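Local atomic coordinates of flagellar hook associated protein type 3 FlgL (Legionella pneumophila subsp. pneumophila, PDB entry 5YTI), a protein that probably serves as a structural protein of the bacterial flagellum, a flagellin-family member of the junction where hook meets filament. Residues Leu87-Glu92 with Lys108-Glu113; Arg91-Gln96 with Gln301-Asn306; Phe297-Arg302 with Ala329-Ala334. One frame throughout, in Å; residues are numbered along the deposited sequence.

Contact 1 of 3, residues Leu87-Glu92 with Lys108-Glu113; sequences LHRLRE and KTLAVE
Arg-89 and Glu-113 face each other from two helical turns that run in largely opposed directions, their CA atoms 9.8 Å apart. Each turn is an inner part of a longer helix, and regular backbone bonds such as Glu-113 N to Thr-109 O, at 3.1 Å, hold the second one in shape. At that separation the backbones stay well clear of one another, and long side chains have to bridge the gap. Arg-89 does so with a chain that turns at its second torsion (chi2 55°), whereas Glu-113 reaches out extended beyond CG, and the two chains meet at about a right angle. The result is a two-pronged, side-on salt bridge that joins the two helices at the surface. The guanidinium presents its NE side: NE gives a nearly straight bond (177°) to Glu-113 OE2 at 3.0 Å, lying in the guanidinium plane, and NH2 donates to OE1 at 2.7 Å along a more bent path. Both oxygens are approached from their syn sides, but the two planar groups are turned 43° apart, so the pairing is twisted rather than flat. Glu-92 OE1 makes a long, weak ion pair with NH1 of Arg-89 at 3.9 Å, extending the charges into a small network. On the Glu-113 side, the CD2 methyl of Leu-110 lies obliquely 4.2 Å from Arg-89 NH2. Beneath this surface ion pair, Leu-90 packs on Leu-117 and Leu-121 of helix 104-125 and on Val-300 and Met-303 of helix 296-307, while Leu-110 touches Leu-307; helices 49-96 and 104-125, antiparallel here, both pack on helix 296-307.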
loop_
_atom_site.group_PDB
_atom_site.type_symbol
_atom_site.label_atom_id
_atom_site.label_comp_id
_atom_site.label_asym_id
_atom_site.label_seq_id
_atom_site.Cartn_x
_atom_site.Cartn_y
_atom_site.Cartn_z
ATOM N N LEU A 87 15.933 -6.682 5.916
ATOM C CA LEU A 87 15.305 -6.810 4.623
ATOM C C LEU A 87 16.317 -6.805 3.553
ATOM O O LEU A 87 16.072 -7.375 2.507
ATOM C CB LEU A 87 14.353 -5.665 4.387
ATOM C CG LEU A 87 13.077 -5.833 5.215
ATOM C CD1 LEU A 87 12.369 -4.501 5.452
ATOM C CD2 LEU A 87 12.163 -6.837 4.516
ATOM N N HIS A 88 17.448 -6.148 3.780
ATOM C CA HIS A 88 18.490 -6.061 2.743
ATOM C C HIS A 88 19.058 -7.436 2.433
ATOM O O HIS A 88 19.428 -7.750 1.295
ATOM C CB HIS A 88 19.623 -5.104 3.147
ATOM C CG HIS A 88 19.421 -3.701 2.660
ATOM N ND1 HIS A 88 19.880 -2.598 3.346
ATOM C CD2 HIS A 88 18.773 -3.223 1.567
ATOM C CE1 HIS A 88 19.545 -1.502 2.689
ATOM N NE2 HIS A 88 18.862 -1.853 1.613
ATOM N N ARG A 89 19.086 -8.241 3.486
ATOM C CA ARG A 89 19.608 -9.581 3.464
ATOM C C ARG A 89 18.512 -10.468 2.908
ATOM O O ARG A 89 18.782 -11.274 2.013
ATOM C CB ARG A 89 20.054 -10.022 4.880
ATOM C CG ARG A 89 20.539 -11.471 5.042
ATOM C CD ARG A 89 21.680 -11.880 4.094
ATOM N NE ARG A 89 21.868 -13.340 4.096
ATOM C CZ ARG A 89 22.280 -14.066 3.048
ATOM N NH1 ARG A 89 22.594 -13.495 1.898
ATOM N NH2 ARG A 89 22.388 -15.383 3.147
ATOM N N LEU A 90 17.280 -10.316 3.388
ATOM C CA LEU A 90 16.180 -11.053 2.777
ATOM C C LEU A 90 16.161 -10.835 1.259
ATOM O O LEU A 90 15.706 -11.690 0.499
ATOM C CB LEU A 90 14.841 -10.658 3.403
ATOM C CG LEU A 90 14.608 -11.228 4.810
ATOM C CD1 LEU A 90 13.567 -10.431 5.564
ATOM C CD2 LEU A 90 14.225 -12.701 4.750
ATOM N N ARG A 91 16.661 -9.697 0.800
ATOM C CA ARG A 91 16.642 -9.420 -0.624
ATOM C C ARG A 91 17.779 -10.162 -1.317
ATOM O O ARG A 91 17.612 -10.671 -2.421
ATOM C CB ARG A 91 16.724 -7.916 -0.879
ATOM C CG ARG A 91 17.154 -7.632 -2.285
ATOM C CD ARG A 91 16.790 -6.264 -2.785
ATOM N NE ARG A 91 17.232 -6.188 -4.176
ATOM C CZ ARG A 91 16.796 -5.290 -5.041
ATOM N NH1 ARG A 91 15.925 -4.360 -4.647
ATOM N NH2 ARG A 91 17.235 -5.312 -6.287
ATOM N N GLU A 92 18.940 -10.202 -0.669
ATOM C CA GLU A 92 20.077 -11.005 -1.150
ATOM C C GLU A 92 19.581 -12.437 -1.286
ATOM O O GLU A 92 19.609 -13.006 -2.382
ATOM C CB GLU A 92 21.282 -10.952 -0.194
ATOM C CG GLU A 92 22.062 -9.632 -0.148
ATOM C CD GLU A 92 23.280 -9.628 0.779
ATOM O OE1 GLU A 92 23.189 -9.664 2.039
ATOM O OE2 GLU A 92 24.377 -9.538 0.225
ATOM N N LYS A 108 17.240 -25.111 1.043
ATOM C CA LYS A 108 16.524 -25.472 2.262
ATOM C C LYS A 108 17.275 -24.893 3.433
ATOM O O LYS A 108 16.721 -24.772 4.521
ATOM C CB LYS A 108 16.258 -27.004 2.418
ATOM C CG LYS A 108 17.461 -27.934 2.682
ATOM C CD LYS A 108 17.137 -29.219 3.490
ATOM C CE LYS A 108 17.723 -29.182 4.918
ATOM N NZ LYS A 108 17.346 -30.319 5.815
ATOM N N THR A 109 18.525 -24.505 3.205
ATOM C CA THR A 109 19.319 -23.870 4.270
ATOM C C THR A 109 19.004 -22.347 4.398
ATOM O O THR A 109 18.941 -21.802 5.532
ATOM C CB THR A 109 20.840 -24.137 4.112
ATOM O OG1 THR A 109 21.092 -25.558 4.100
ATOM C CG2 THR A 109 21.605 -23.510 5.272
ATOM N N LEU A 110 18.792 -21.693 3.243
ATOM C CA LEU A 110 18.337 -20.301 3.186
ATOM C C LEU A 110 16.963 -20.172 3.813
ATOM O O LEU A 110 16.693 -19.236 4.551
ATOM C CB LEU A 110 18.314 -19.789 1.735
ATOM C CG LEU A 110 19.702 -19.740 1.072
ATOM C CD1 LEU A 110 19.691 -19.151 -0.317
ATOM C CD2 LEU A 110 20.665 -18.960 1.910
ATOM N N ALA A 111 16.110 -21.141 3.529
ATOM C CA ALA A 111 14.833 -21.302 4.233
ATOM C C ALA A 111 14.927 -21.142 5.741
ATOM O O ALA A 111 13.975 -20.715 6.399
ATOM C CB ALA A 111 14.265 -22.683 3.952
ATOM N N VAL A 112 16.039 -21.565 6.306
ATOM C CA VAL A 112 16.153 -21.554 7.746
ATOM C C VAL A 112 16.712 -20.211 8.156
ATOM O O VAL A 112 16.319 -19.670 9.205
ATOM C CB VAL A 112 17.006 -22.724 8.271
ATOM C CG1 VAL A 112 17.255 -22.584 9.751
ATOM C CG2 VAL A 112 16.291 -24.043 7.999
ATOM N N GLU A 113 17.597 -19.647 7.330
ATOM C CA GLU A 113 18.012 -18.279 7.582
ATOM C C GLU A 113 16.810 -17.338 7.489
ATOM O O GLU A 113 16.589 -16.544 8.400
ATOM C CB GLU A 113 19.100 -17.808 6.638
ATOM C CG GLU A 113 19.743 -16.540 7.168
ATOM C CD GLU A 113 20.723 -15.901 6.215
ATOM O OE1 GLU A 113 20.864 -16.400 5.077
ATOM O OE2 GLU A 113 21.349 -14.891 6.615
#

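Contact 2 of 3, residues Arg91-Gln96 with Gln301-Asn306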
loop_
_atom_site.group_PDB
_atom_site.type_symbol
_atom_site.label_atom_id
_atom_site.label_comp_id
_atom_site.label_asym_id
_atom_site.label_seq_id
_atom_site.Cartn_x
_atom_site.Cartn_y
_atom_site.Cartn_z
ATOM N N ARG A 91 16.661 -9.697 0.800
ATOM C CA ARG A 91 16.642 -9.420 -0.624
ATOM C C ARG A 91 17.779 -10.162 -1.317
ATOM O O ARG A 91 17.612 -10.671 -2.421
ATOM C CB ARG A 91 16.724 -7.916 -0.879
ATOM C CG ARG A 91 17.154 -7.632 -2.285
ATOM C CD ARG A 91 16.790 -6.264 -2.785
ATOM N NE ARG A 91 17.232 -6.188 -4.176
ATOM C CZ ARG A 91 16.796 -5.290 -5.041
ATOM N NH1 ARG A 91 15.925 -4.360 -4.647
ATOM N NH2 ARG A 91 17.235 -5.312 -6.287
ATOM N N GLU A 92 18.940 -10.202 -0.669
ATOM C CA GLU A 92 20.077 -11.005 -1.150
ATOM C C GLU A 92 19.581 -12.437 -1.286
ATOM O O GLU A 92 19.609 -13.006 -2.382
ATOM C CB GLU A 92 21.282 -10.952 -0.194
ATOM C CG GLU A 92 22.062 -9.632 -0.148
ATOM C CD GLU A 92 23.280 -9.628 0.779
ATOM O OE1 GLU A 92 23.189 -9.664 2.039
ATOM O OE2 GLU A 92 24.377 -9.538 0.225
ATOM N N ILE A 93 19.065 -12.989 -0.189
ATOM C CA ILE A 93 18.432 -14.321 -0.185
ATOM C C ILE A 93 17.417 -14.527 -1.323
ATOM O O ILE A 93 17.542 -15.487 -2.061
ATOM C CB ILE A 93 17.741 -14.653 1.162
ATOM C CG1 ILE A 93 18.779 -14.871 2.250
ATOM C CG2 ILE A 93 16.888 -15.911 1.037
ATOM C CD1 ILE A 93 18.217 -15.140 3.638
ATOM N N GLN A 94 16.430 -13.642 -1.474
ATOM C CA GLN A 94 15.418 -13.856 -2.518
ATOM C C GLN A 94 16.039 -13.949 -3.884
ATOM O O GLN A 94 15.516 -14.673 -4.725
ATOM C CB GLN A 94 14.313 -12.786 -2.545
ATOM C CG GLN A 94 13.138 -13.061 -3.508
ATOM C CD GLN A 94 12.680 -14.516 -3.547
ATOM O OE1 GLN A 94 12.602 -15.202 -2.532
ATOM N NE2 GLN A 94 12.372 -14.986 -4.728
ATOM N N ILE A 95 17.139 -13.238 -4.114
ATOM C CA ILE A 95 17.730 -13.240 -5.442
ATOM C C ILE A 95 18.361 -14.576 -5.802
ATOM O O ILE A 95 18.197 -15.027 -6.921
ATOM C CB ILE A 95 18.748 -12.123 -5.624
ATOM C CG1 ILE A 95 18.077 -10.966 -6.356
ATOM C CG2 ILE A 95 19.928 -12.627 -6.453
ATOM C CD1 ILE A 95 18.872 -9.683 -6.288
ATOM N N GLN A 96 19.059 -15.199 -4.851
ATOM C CA GLN A 96 19.609 -16.547 -5.038
ATOM C C GLN A 96 18.497 -17.578 -5.267
ATOM O O GLN A 96 18.659 -18.537 -6.066
ATOM C CB GLN A 96 20.402 -17.031 -3.827
ATOM C CG GLN A 96 20.994 -15.978 -2.915
ATOM C CD GLN A 96 22.313 -15.449 -3.402
ATOM O OE1 GLN A 96 22.498 -14.234 -3.518
ATOM N NE2 GLN A 96 23.247 -16.355 -3.678
ATOM N N GLN A 301 7.215 -15.368 5.128
ATOM C CA GLN A 301 6.629 -16.707 5.271
ATOM C C GLN A 301 6.578 -17.373 3.928
ATOM O O GLN A 301 6.812 -18.574 3.814
ATOM C CB GLN A 301 5.208 -16.650 5.835
ATOM C CG GLN A 301 5.129 -16.060 7.238
ATOM C CD GLN A 301 3.840 -16.395 7.942
ATOM O OE1 GLN A 301 3.849 -17.218 8.856
ATOM N NE2 GLN A 301 2.730 -15.761 7.537
ATOM N N ARG A 302 6.269 -16.560 2.921
ATOM C CA ARG A 302 6.168 -16.986 1.542
ATOM C C ARG A 302 7.520 -17.271 0.897
ATOM O O ARG A 302 7.616 -18.154 0.038
ATOM C CB ARG A 302 5.467 -15.914 0.724
ATOM C CG ARG A 302 3.947 -15.880 0.851
ATOM C CD ARG A 302 3.327 -15.629 -0.514
ATOM N NE ARG A 302 2.990 -14.235 -0.781
ATOM C CZ ARG A 302 2.872 -13.703 -2.000
ATOM N NH1 ARG A 302 2.547 -12.429 -2.092
ATOM N NH2 ARG A 302 3.096 -14.401 -3.120
HETATM N N MSE A 303 8.561 -16.525 1.266
HETATM C CA MSE A 303 9.878 -16.771 0.673
HETATM C C MSE A 303 10.362 -18.104 1.157
HETATM O O MSE A 303 11.019 -18.835 0.406
HETATM C CB MSE A 303 10.903 -15.717 1.017
HETATM C CG MSE A 303 10.806 -14.409 0.240
HETATM SE SE MSE A 303 11.965 -13.165 1.256
HETATM C CE MSE A 303 13.669 -14.113 1.168
ATOM N N ILE A 304 10.012 -18.418 2.407
ATOM C CA ILE A 304 10.303 -19.726 3.035
ATOM C C ILE A 304 9.526 -20.899 2.371
ATOM O O ILE A 304 10.114 -21.917 1.983
ATOM C CB ILE A 304 9.963 -19.721 4.546
ATOM C CG1 ILE A 304 10.887 -18.790 5.339
ATOM C CG2 ILE A 304 9.993 -21.131 5.116
ATOM C CD1 ILE A 304 10.391 -18.505 6.760
ATOM N N ASN A 305 8.210 -20.780 2.247
ATOM C CA ASN A 305 7.467 -21.805 1.540
ATOM C C ASN A 305 8.123 -22.080 0.198
ATOM O O ASN A 305 8.226 -23.228 -0.186
ATOM C CB ASN A 305 6.018 -21.405 1.309
ATOM C CG ASN A 305 5.218 -21.313 2.596
ATOM O OD1 ASN A 305 4.033 -20.995 2.566
ATOM N ND2 ASN A 305 5.857 -21.579 3.730
ATOM N N ASN A 306 8.584 -21.039 -0.496
ATOM C CA ASN A 306 9.113 -21.176 -1.855
ATOM C C ASN A 306 10.505 -21.819 -1.902
ATOM O O ASN A 306 10.815 -22.644 -2.747
ATOM C CB ASN A 306 9.210 -19.794 -2.480
ATOM C CG ASN A 306 8.871 -19.801 -3.944
ATOM O OD1 ASN A 306 7.785 -20.203 -4.315
ATOM N ND2 ASN A 306 9.789 -19.332 -4.783
#
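The amide of Gln-94 is the flat group that meets Met-303, and it does so with its oxygen rather than by stacking a face: OE1 lies 3.4 Å from Met-303 CG, a van der Waals contact with an aliphatic carbon. The other end of the amide is engaged elsewhere, since NE2 donates to OD1 of Asn-324, which would help to fix the rotation of the group. Gln-94 sends CG anti to its backbone N (chi1 -173°) and then bends at the second torsion, bringing the oxygen against CG of the methionine. Met-303, modelled as selenomethionine, points toward the facing helix and folds at its last torsion (chi3 59°). This turn tucks the CE methyl against the other backbone, 3.9 Å from Gln-94 N and 3.7 Å from Ile-93 CG2; the Ile-93 and Met-303 side chains cross at about a right angle. The buried side chain of Met-303 thus fills the interface between the two helices. The two segments run in broadly the same direction, with the CA atoms of Gln-94 and Met-303 7.0 Å apart. Ile-93 also packs on Glu-113 and Leu-117 of helix 104-125, and Asn-306 touches Thr-320 and Glu-323 of helix 316-374, placing the methionine where helices 49-96 and 296-307 meet between those two.

Contact 3 of 3, residues Phe297-Arg302 with Ala329-Ala334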
loop_
_atom_site.group_PDB
_atom_site.type_symbol
_atom_site.label_atom_id
_atom_site.label_comp_id
_atom_site.label_asym_id
_atom_site.label_seq_id
_atom_site.Cartn_x
_atom_site.Cartn_y
_atom_site.Cartn_z
ATOM N N PHE A 297 5.578 -9.775 7.088
ATOM C CA PHE A 297 5.671 -11.079 7.690
ATOM C C PHE A 297 5.219 -12.191 6.760
ATOM O O PHE A 297 5.993 -13.107 6.508
ATOM C CB PHE A 297 4.911 -11.087 8.985
ATOM C CG PHE A 297 5.258 -9.929 9.863
ATOM C CD1 PHE A 297 6.556 -9.756 10.291
ATOM C CD2 PHE A 297 4.293 -8.999 10.234
ATOM C CE1 PHE A 297 6.885 -8.693 11.098
ATOM C CE2 PHE A 297 4.618 -7.936 11.045
ATOM C CZ PHE A 297 5.917 -7.778 11.476
ATOM N N SER A 298 4.008 -12.133 6.223
ATOM C CA SER A 298 3.624 -13.182 5.285
ATOM C C SER A 298 4.530 -13.173 4.028
ATOM O O SER A 298 4.813 -14.235 3.509
ATOM C CB SER A 298 2.115 -13.199 4.964
ATOM O OG SER A 298 1.778 -12.187 4.063
ATOM N N THR A 299 5.038 -12.021 3.582
ATOM C CA THR A 299 6.017 -11.995 2.471
ATOM C C THR A 299 7.209 -12.928 2.768
ATOM O O THR A 299 7.653 -13.718 1.920
ATOM C CB THR A 299 6.565 -10.576 2.146
ATOM O OG1 THR A 299 5.596 -9.805 1.437
ATOM C CG2 THR A 299 7.786 -10.670 1.259
ATOM N N VAL A 300 7.729 -12.837 3.975
ATOM C CA VAL A 300 8.837 -13.697 4.367
ATOM C C VAL A 300 8.416 -15.162 4.581
ATOM O O VAL A 300 9.191 -16.069 4.247
ATOM C CB VAL A 300 9.543 -13.187 5.628
ATOM C CG1 VAL A 300 10.706 -14.105 5.947
ATOM C CG2 VAL A 300 10.037 -11.755 5.442
ATOM N N GLN A 301 7.215 -15.368 5.128
ATOM C CA GLN A 301 6.629 -16.707 5.271
ATOM C C GLN A 301 6.578 -17.373 3.928
ATOM O O GLN A 301 6.812 -18.574 3.814
ATOM C CB GLN A 301 5.208 -16.650 5.835
ATOM C CG GLN A 301 5.129 -16.060 7.238
ATOM C CD GLN A 301 3.840 -16.395 7.942
ATOM O OE1 GLN A 301 3.849 -17.218 8.856
ATOM N NE2 GLN A 301 2.730 -15.761 7.537
ATOM N N ARG A 302 6.269 -16.560 2.921
ATOM C CA ARG A 302 6.168 -16.986 1.542
ATOM C C ARG A 302 7.520 -17.271 0.897
ATOM O O ARG A 302 7.616 -18.154 0.038
ATOM C CB ARG A 302 5.467 -15.914 0.724
ATOM C CG ARG A 302 3.947 -15.880 0.851
ATOM C CD ARG A 302 3.327 -15.629 -0.514
ATOM N NE ARG A 302 2.990 -14.235 -0.781
ATOM C CZ ARG A 302 2.872 -13.703 -2.000
ATOM N NH1 ARG A 302 2.547 -12.429 -2.092
ATOM N NH2 ARG A 302 3.096 -14.401 -3.120
ATOM N N ALA A 329 9.565 -8.202 -5.654
ATOM C CA ALA A 329 8.894 -6.902 -5.667
ATOM C C ALA A 329 8.388 -6.538 -4.286
ATOM O O ALA A 329 8.368 -5.374 -3.916
ATOM C CB ALA A 329 7.744 -6.886 -6.663
ATOM N N GLN A 330 7.990 -7.541 -3.518
ATOM C CA GLN A 330 7.387 -7.269 -2.222
ATOM C C GLN A 330 8.389 -6.882 -1.158
ATOM O O GLN A 330 8.148 -5.950 -0.382
ATOM C CB GLN A 330 6.549 -8.460 -1.778
ATOM C CG GLN A 330 5.292 -8.556 -2.623
ATOM C CD GLN A 330 4.352 -9.643 -2.172
ATOM O OE1 GLN A 330 3.501 -10.058 -2.960
ATOM N NE2 GLN A 330 4.475 -10.102 -0.902
ATOM N N ILE A 331 9.485 -7.633 -1.115
ATOM C CA ILE A 331 10.660 -7.234 -0.384
ATOM C C ILE A 331 11.052 -5.803 -0.714
ATOM O O ILE A 331 11.364 -5.063 0.204
ATOM C CB ILE A 331 11.852 -8.111 -0.710
ATOM C CG1 ILE A 331 11.802 -9.387 0.097
ATOM C CG2 ILE A 331 13.127 -7.382 -0.386
ATOM C CD1 ILE A 331 11.480 -9.157 1.553
ATOM N N ASP A 332 11.029 -5.412 -1.993
ATOM C CA ASP A 332 11.393 -4.055 -2.361
ATOM C C ASP A 332 10.348 -3.069 -1.921
ATOM O O ASP A 332 10.685 -2.062 -1.318
ATOM C CB ASP A 332 11.590 -3.904 -3.860
ATOM C CG ASP A 332 12.869 -4.559 -4.351
ATOM O OD1 ASP A 332 13.611 -5.085 -3.484
ATOM O OD2 ASP A 332 13.134 -4.558 -5.586
ATOM N N SER A 333 9.081 -3.339 -2.239
ATOM C CA SER A 333 7.971 -2.468 -1.831
ATOM C C SER A 333 8.102 -2.098 -0.354
ATOM O O SER A 333 7.768 -0.983 0.047
ATOM C CB SER A 333 6.634 -3.167 -2.047
ATOM O OG SER A 333 6.060 -2.869 -3.316
ATOM N N ALA A 334 8.604 -3.054 0.424
ATOM C CA ALA A 334 8.724 -2.942 1.840
ATOM C C ALA A 334 10.005 -2.246 2.231
ATOM O O ALA A 334 10.051 -1.513 3.194
ATOM C CB ALA A 334 8.688 -4.325 2.459
#
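Thr-299 and Gln-330 link the arms of an antiparallel helical hairpin, in which helix 296-307 turns back through a short connection into the long helix 316-374. The axes of the two short segments approach to 10.1 Å, with their N-to-C directions 152° apart, and the CA atoms of Thr-299 and Gln-330 stand 6.8 Å from each other. The side chains of this pair point toward the opposite helix. Gln-330, extended beyond CG, lays its amide across the gap, and NE2 donates to Thr-299 OG1 at 2.6 Å. The hydroxyl lies close to the amide plane, though the hydrogen bond is bent, its N-H...O angle 137°. With chi1 at -76°, the threonine sets OG1 anti to its carbonyl carbon and the CG2 methyl anti to the backbone N, where it comes 4.0 Å from Ile-331 CD1. One residue thus makes a polar and an apolar contact with the facing helix. This hairpin belongs to the helical bundle, which resembles the D1 domain of flagellins in combining helices from the N-terminal and C-terminal parts of the chain; here Ile-331 also packs on Leu-87 and Leu-90 of helix 49-96. At the other end of the amide, OE1 accepts from the backbone N of Gly-189, and Arg-302 NH1 approaches it obliquely to 2.7 Å. The arginine chain, bent at its second and third torsions, crosses Gln-330 at about a right angle, with the guanidinium turned well away from the amide plane. Its main charged partners are Glu-323 at NH2 and Glu-294 at NH1.

In the fold
The three contacts lie in one helical bundle, with centres about 6 Å apart for contacts 1 and 2, 9 Å for contacts 2 and 3, and 12 Å for contacts 1 and 3. Contact 1 joins the neighbouring helices 49-96 and 104-125. Contact 2 starts from the same part of helix 49-96 but spans some 200 residues, including the beta strands, to reach helix 296-307; contact 3 continues from that helix to 316-374. A salt bridge from Arg-91 NH1 to Asp-332 OD1 ties the first helix directly to the last. Helices from the N-terminal and C-terminal parts of the chain thus form one bundle, while the strands of the antiparallel sheet come between helices 104-125 and 296-307 along the chain.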